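Local coordinates for CELL WALL surface anchor family protein (Streptococcus pneumoniae, PDB 2WW8), which serves as the pilus adhesin RrgA, probably attaching the bacterium to host cells through an integrin I-like (von Willebrand factor A-type) domain, at residues Leu303-Asn306 with Tyr307-Ser311. Sequence-based numbering, arbitrary orientation.
Sequences LFWN and YDQTS
Asn306 ND2 reaches over the start of a tight turn to Asp308 OD1, 2.8 Å away. The bond is bent, 135° at the hydrogen, and comes down on OD1 from above the carboxylate plane; amide and carboxylate are nearly perpendicular. Asp308 can offer OD1 since its CG sits between N and carbonyl carbon (chi1 58°), which turns the acid back along the chain. The Asn306 and Tyr307 side chains run side by side, ND2 3.9 Å above the ring plane and offset toward its rim.

The backbone makes a type I beta turn from Asn306 to Gln309, closed by Gln309 N donating to Asn306 O at 3.0 Å. Gln309 CG is anti to the backbone N (chi1 -179°), and a bend at chi2 brings the amide next to the Trp305 indole, OE1 3.9 Å from CE3. A water links the first and last residues of the turn, accepting from Asn306 N and donating to Gln309 OE1 at 2.7 Å. With NE2 bonded almost straight to Ser311 O (3.0 Å), both ends of the Gln309 amide are held and its flip fixed.

This surface turn lies between strands 298-299 and 311-315, in the region joining strand 269-275 of the parallel sheet to helix 328-337, probably in the von Willebrand factor A-type domain holding the magnesium site. Trp305 NE1 bonds to Gly347 O, its ring meets Phe312 edge-to-face, and Tyr307 OH reaches Glu474 in helix 469-477.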
ATOM      1  N   LEU A 303     -44.480  11.273 -37.591  1.00 22.42           N
ATOM      2  CA  LEU A 303     -43.703  11.709 -38.754  1.00 22.70           C
ATOM      3  C   LEU A 303     -42.344  11.004 -38.924  1.00 20.69           C
ATOM      4  O   LEU A 303     -41.689  11.168 -39.950  1.00 19.97           O
ATOM      5  CB  LEU A 303     -43.526  13.209 -38.689  1.00 26.53           C
ATOM      6  CG  LEU A 303     -42.511  13.761 -37.700  1.00 32.21           C
ATOM      7  CD1 LEU A 303     -41.291  14.270 -38.567  1.00 37.37           C
ATOM      8  CD2 LEU A 303     -43.284  14.905 -36.998  1.00 40.01           C
ATOM      9  N   PHE A 304     -41.953  10.179 -37.943  1.00 18.27           N
ATOM     10  CA  PHE A 304     -40.666   9.492 -38.029  1.00 16.49           C
ATOM     11  C   PHE A 304     -40.776   8.184 -38.793  1.00 15.47           C
ATOM     12  O   PHE A 304     -39.757   7.587 -39.134  1.00 14.56           O
ATOM     13  CB  PHE A 304     -40.078   9.257 -36.640  1.00 19.61           C
ATOM     14  CG  PHE A 304     -39.917  10.524 -35.850  1.00 20.29           C
ATOM     15  CD1 PHE A 304     -39.198  11.597 -36.378  1.00 26.56           C
ATOM     16  CD2 PHE A 304     -40.541  10.652 -34.621  1.00 20.19           C
ATOM     17  CE1 PHE A 304     -39.049  12.785 -35.630  1.00 30.28           C
ATOM     18  CE2 PHE A 304     -40.404  11.832 -33.880  1.00 25.75           C
ATOM     19  CZ  PHE A 304     -39.670  12.900 -34.370  1.00 17.54           C
ATOM     20  N   TRP A 305     -42.013   7.765 -39.070  1.00 13.14           N
ATOM     21  CA  TRP A 305     -42.173   6.432 -39.660  1.00 14.45           C
ATOM     22  C   TRP A 305     -43.231   6.426 -40.748  1.00 13.21           C
ATOM     23  O   TRP A 305     -44.097   7.274 -40.710  1.00 13.84           O
ATOM     24  CB  TRP A 305     -42.618   5.450 -38.578  1.00 13.21           C
ATOM     25  CG  TRP A 305     -41.665   5.404 -37.391  1.00 15.19           C
ATOM     26  CD1 TRP A 305     -41.848   6.048 -36.179  1.00 12.98           C
ATOM     27  CD2 TRP A 305     -40.410   4.711 -37.296  1.00 10.96           C
ATOM     28  NE1 TRP A 305     -40.776   5.776 -35.334  1.00 11.25           N
ATOM     29  CE2 TRP A 305     -39.888   4.970 -36.000  1.00 12.14           C
ATOM     30  CE3 TRP A 305     -39.680   3.887 -38.162  1.00 11.27           C
ATOM     31  CZ2 TRP A 305     -38.655   4.440 -35.557  1.00 10.62           C
ATOM     32  CZ3 TRP A 305     -38.480   3.367 -37.722  1.00  9.43           C
ATOM     33  CH2 TRP A 305     -37.981   3.650 -36.433  1.00 11.86           C
ATOM     34  N   ASN A 306     -43.166   5.518 -41.717  1.00 15.74           N
ATOM     35  CA  ASN A 306     -44.333   5.385 -42.634  1.00 16.11           C
ATOM     36  C   ASN A 306     -45.638   4.939 -41.935  1.00 15.68           C
ATOM     37  O   ASN A 306     -45.669   4.227 -40.898  1.00 14.59           O
ATOM     38  CB  ASN A 306     -43.987   4.375 -43.730  1.00 17.29           C
ATOM     39  CG  ASN A 306     -44.830   4.579 -44.994  1.00 25.23           C
ATOM     40  OD1 ASN A 306     -45.161   5.713 -45.349  1.00 26.67           O
ATOM     41  ND2 ASN A 306     -45.198   3.482 -45.668  1.00 27.88           N
ATOM     42  N   TYR A 307     -46.774   5.282 -42.534  1.00 14.65           N
ATOM     43  CA  TYR A 307     -48.040   4.941 -41.901  1.00 14.76           C
ATOM     44  C   TYR A 307     -48.257   3.432 -41.704  1.00 13.41           C
ATOM     45  O   TYR A 307     -49.062   3.089 -40.858  1.00 13.60           O
ATOM     46  CB  TYR A 307     -49.171   5.561 -42.752  1.00 15.55           C
ATOM     47  CG  TYR A 307     -49.249   4.915 -44.115  1.00 15.82           C
ATOM     48  CD1 TYR A 307     -49.909   3.705 -44.288  1.00 18.19           C
ATOM     49  CD2 TYR A 307     -48.697   5.519 -45.217  1.00 19.42           C
ATOM     50  CE1 TYR A 307     -50.014   3.108 -45.556  1.00 22.90           C
ATOM     51  CE2 TYR A 307     -48.765   4.916 -46.489  1.00 24.57           C
ATOM     52  CZ  TYR A 307     -49.423   3.706 -46.634  1.00 24.14           C
ATOM     53  OH  TYR A 307     -49.516   3.059 -47.847  1.00 31.76           O
ATOM     54  N   ASP A 308     -47.591   2.543 -42.439  1.00 13.28           N
ATOM     55  CA  ASP A 308     -47.739   1.111 -42.227  1.00 16.17           C
ATOM     56  C   ASP A 308     -46.774   0.486 -41.214  1.00 16.57           C
ATOM     57  O   ASP A 308     -46.768  -0.722 -41.070  1.00 15.33           O
ATOM     58  CB  ASP A 308     -47.701   0.296 -43.511  1.00 16.99           C
ATOM     59  CG  ASP A 308     -46.429   0.491 -44.279  1.00 23.91           C
ATOM     60  OD1 ASP A 308     -45.542   1.304 -43.915  1.00 28.46           O
ATOM     61  OD2 ASP A 308     -46.330  -0.182 -45.314  1.00 34.61           O
ATOM     62  N   GLN A 309     -45.994   1.308 -40.519  1.00 15.61           N
ATOM     63  CA  GLN A 309     -45.036   0.835 -39.533  1.00 15.64           C
ATOM     64  C   GLN A 309     -45.753   0.727 -38.197  1.00 15.09           C
ATOM     65  O   GLN A 309     -45.595   1.586 -37.320  1.00 17.85           O
ATOM     66  CB  GLN A 309     -43.881   1.811 -39.389  1.00 16.43           C
ATOM     67  CG  GLN A 309     -42.881   1.262 -38.343  1.00 19.44           C
ATOM     68  CD  GLN A 309     -41.837   0.381 -39.012  1.00 24.27           C
ATOM     69  OE1 GLN A 309     -41.211   0.822 -39.979  1.00 22.59           O
ATOM     70  NE2 GLN A 309     -41.611  -0.839 -38.496  1.00 21.68           N
ATOM     71  N   THR A 310     -46.585  -0.292 -38.019  1.00 15.95           N
ATOM     72  CA  THR A 310     -47.423  -0.364 -36.828  1.00 17.51           C
ATOM     73  C   THR A 310     -46.810  -1.300 -35.791  1.00 18.56           C
ATOM     74  O   THR A 310     -47.320  -1.446 -34.677  1.00 21.77           O
ATOM     75  CB  THR A 310     -48.819  -0.838 -37.207  1.00 18.31           C
ATOM     76  OG1 THR A 310     -48.710  -2.075 -37.940  1.00 18.06           O
ATOM     77  CG2 THR A 310     -49.446   0.289 -38.104  1.00 19.15           C
ATOM     78  N   SER A 311     -45.715  -1.955 -36.139  1.00 15.79           N
ATOM     79  CA  SER A 311     -45.036  -2.731 -35.104  1.00 16.83           C
ATOM     80  C   SER A 311     -43.540  -2.619 -35.234  1.00 16.47           C
ATOM     81  O   SER A 311     -43.023  -2.256 -36.295  1.00 15.89           O
ATOM     82  CB  SER A 311     -45.504  -4.197 -35.142  1.00 19.21           C
ATOM     83  OG  SER A 311     -44.936  -4.846 -36.233  1.00 17.40           O
TER
HETATM   84  O   HOH W   1     -41.475   3.128 -41.364  1.00 17.48           O